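Local coordinates for protein RNA-directed RNA polymerase (Infectious pancreatic necrosis virus, PDB 3ZED) that probably copies the viral genome as an RNA-dependent RNA polymerase and is probably found both free and covalently attached to the genomic RNA, at residues E614-L618 and I669-L675. Numbering follows the deposited sequence.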
loop_
_atom_site.group_PDB
_atom_site.type_symbol
_atom_site.label_atom_id
_atom_site.label_comp_id
_atom_site.label_asym_id
_atom_site.label_seq_id
_atom_site.Cartn_x
_atom_site.Cartn_y
_atom_site.Cartn_z
ATOM N N GLU B 614 9.423 18.798 16.616
ATOM C CA GLU B 614 8.378 18.310 17.508
ATOM C C GLU B 614 7.976 16.870 17.162
ATOM O O GLU B 614 7.808 16.061 18.072
ATOM C CB GLU B 614 7.135 19.227 17.479
ATOM C CG GLU B 614 7.326 20.608 18.093
ATOM C CD GLU B 614 7.595 20.650 19.585
ATOM O OE1 GLU B 614 8.741 20.375 20.001
ATOM O OE2 GLU B 614 6.666 20.997 20.342
ATOM N N ALA B 615 7.838 16.545 15.851
ATOM C CA ALA B 615 7.442 15.212 15.389
ATOM C C ALA B 615 8.501 14.170 15.715
ATOM O O ALA B 615 8.137 13.102 16.201
ATOM C CB ALA B 615 7.136 15.215 13.904
ATOM N N ILE B 616 9.800 14.487 15.537
ATOM C CA ILE B 616 10.880 13.552 15.873
ATOM C C ILE B 616 10.844 13.236 17.418
ATOM O O ILE B 616 11.056 12.085 17.820
ATOM C CB ILE B 616 12.283 13.981 15.348
ATOM C CG1 ILE B 616 13.232 12.774 15.236
ATOM C CG2 ILE B 616 12.933 15.103 16.153
ATOM C CD1 ILE B 616 13.005 11.846 13.998
ATOM N N ARG B 617 10.481 14.232 18.242
ATOM C CA ARG B 617 10.334 14.047 19.687
ATOM C C ARG B 617 9.120 13.154 19.986
ATOM O O ARG B 617 9.267 12.174 20.709
ATOM C CB ARG B 617 10.194 15.398 20.399
ATOM C CG ARG B 617 11.443 16.267 20.349
ATOM C CD ARG B 617 11.153 17.684 20.828
ATOM N NE ARG B 617 10.952 17.710 22.273
ATOM C CZ ARG B 617 10.388 18.707 22.946
ATOM N NH1 ARG B 617 9.928 19.774 22.306
ATOM N NH2 ARG B 617 10.269 18.641 24.259
ATOM N N LEU B 618 7.955 13.459 19.380
ATOM C CA LEU B 618 6.686 12.746 19.557
ATOM C C LEU B 618 6.747 11.258 19.262
ATOM O O LEU B 618 6.170 10.458 20.006
ATOM C CB LEU B 618 5.614 13.331 18.631
ATOM C CG LEU B 618 4.836 14.527 19.068
ATOM C CD1 LEU B 618 4.090 15.097 17.893
ATOM C CD2 LEU B 618 3.847 14.156 20.119
ATOM N N ILE B 669 -3.982 15.785 17.202
ATOM C CA ILE B 669 -3.122 16.548 18.111
ATOM C C ILE B 669 -2.635 17.821 17.407
ATOM O O ILE B 669 -2.532 17.856 16.178
ATOM C CB ILE B 669 -1.951 15.732 18.717
ATOM C CG1 ILE B 669 -0.860 15.422 17.704
ATOM C CG2 ILE B 669 -2.438 14.464 19.410
ATOM C CD1 ILE B 669 0.419 15.844 18.127
ATOM N N THR B 670 -2.363 18.868 18.199
ATOM C CA THR B 670 -1.887 20.148 17.699
ATOM C C THR B 670 -0.480 20.430 18.249
ATOM O O THR B 670 -0.190 20.109 19.403
ATOM C CB THR B 670 -2.888 21.287 18.013
ATOM O OG1 THR B 670 -2.287 22.528 17.650
ATOM C CG2 THR B 670 -3.294 21.348 19.485
ATOM N N LEU B 671 0.372 21.061 17.423
ATOM C CA LEU B 671 1.739 21.410 17.799
ATOM C C LEU B 671 1.899 22.924 18.026
ATOM O O LEU B 671 3.031 23.409 18.094
ATOM C CB LEU B 671 2.742 20.905 16.736
ATOM C CG LEU B 671 2.778 19.396 16.444
ATOM C CD1 LEU B 671 3.950 19.043 15.526
ATOM C CD2 LEU B 671 2.858 18.584 17.703
ATOM N N SER B 672 0.765 23.666 18.195
ATOM C CA SER B 672 0.769 25.118 18.435
ATOM C C SER B 672 1.427 25.445 19.778
ATOM O O SER B 672 2.122 26.461 19.894
ATOM C CB SER B 672 -0.639 25.695 18.365
ATOM O OG SER B 672 -1.499 25.101 19.320
ATOM N N GLU B 673 1.246 24.558 20.780
ATOM C CA GLU B 673 1.910 24.698 22.080
ATOM C C GLU B 673 3.066 23.689 22.149
ATOM O O GLU B 673 2.946 22.604 21.562
ATOM C CB GLU B 673 0.928 24.529 23.251
ATOM C CG GLU B 673 0.143 25.803 23.571
ATOM C CD GLU B 673 0.954 27.053 23.871
ATOM O OE1 GLU B 673 1.738 27.037 24.847
ATOM O OE2 GLU B 673 0.804 28.052 23.129
ATOM N N PRO B 674 4.214 24.029 22.785
ATOM C CA PRO B 674 5.336 23.067 22.825
ATOM C C PRO B 674 4.955 21.749 23.485
ATOM O O PRO B 674 4.071 21.705 24.350
ATOM C CB PRO B 674 6.407 23.787 23.661
ATOM C CG PRO B 674 6.021 25.220 23.642
ATOM C CD PRO B 674 4.537 25.269 23.518
ATOM N N LEU B 675 5.601 20.669 23.037
ATOM C CA LEU B 675 5.420 19.310 23.552
ATOM C C LEU B 675 5.727 19.257 25.069
ATOM O O LEU B 675 6.747 19.797 25.515
ATOM C CB LEU B 675 6.382 18.380 22.782
ATOM C CG LEU B 675 6.201 16.876 22.909
ATOM C CD1 LEU B 675 6.785 16.192 21.705
ATOM C CD2 LEU B 675 6.886 16.321 24.159
HETATM O O HOH W 1 8.651 19.145 27.078
#
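Glu614 OE2 receives the backbone N-H of Leu675 (N to OE2 2.9 Å), which arrives on the syn side of the oxygen, slightly out of the carboxylate plane. The same oxygen has a salt bridge to Arg639 of helix 625-645. Glu614 OE1 takes part in a salt bridge within the helix: Arg617 NH1, one helical turn on, donates to its syn lone pair at 2.7 Å, with OE1 lying somewhat out of the guanidinium plane. OE1 also bonds Ser635. With partners at both oxygens, the carboxylate is held against rotation although buried, and the two arginines probably favour its charged form. The chain bends at chi2 (-66°), and its carboxylate lies alongside Leu675, the two side chains running past each other in opposite directions.

Arg617 likewise passes Leu675 in the opposite direction, and Leu675 CB lies over one guanidinium face, 3.7 Å above the plane and offset toward its rim; Glu628 also pairs with this guanidinium.

In the thumb domain, the contact lays the irregular segment leading into helix 677-683 against helix 604-621. Next to the polar group, branched aliphatic chains fill the interface. Leu675 sets CD1 against both Arg617 CB and Leu618 CG, 3.7 Å from each, its chi1 of -167° carrying CG away from the backbone N. Leu618 CD1 meets Leu671 CD2 at 3.7 Å and, tip to tip, the CD1 of Ile669. The other fork of Leu671, CD1, rests on Glu614 CB, while Leu671 O accepts a hydrogen bond from Arg639, the arginine that also pairs with Glu614.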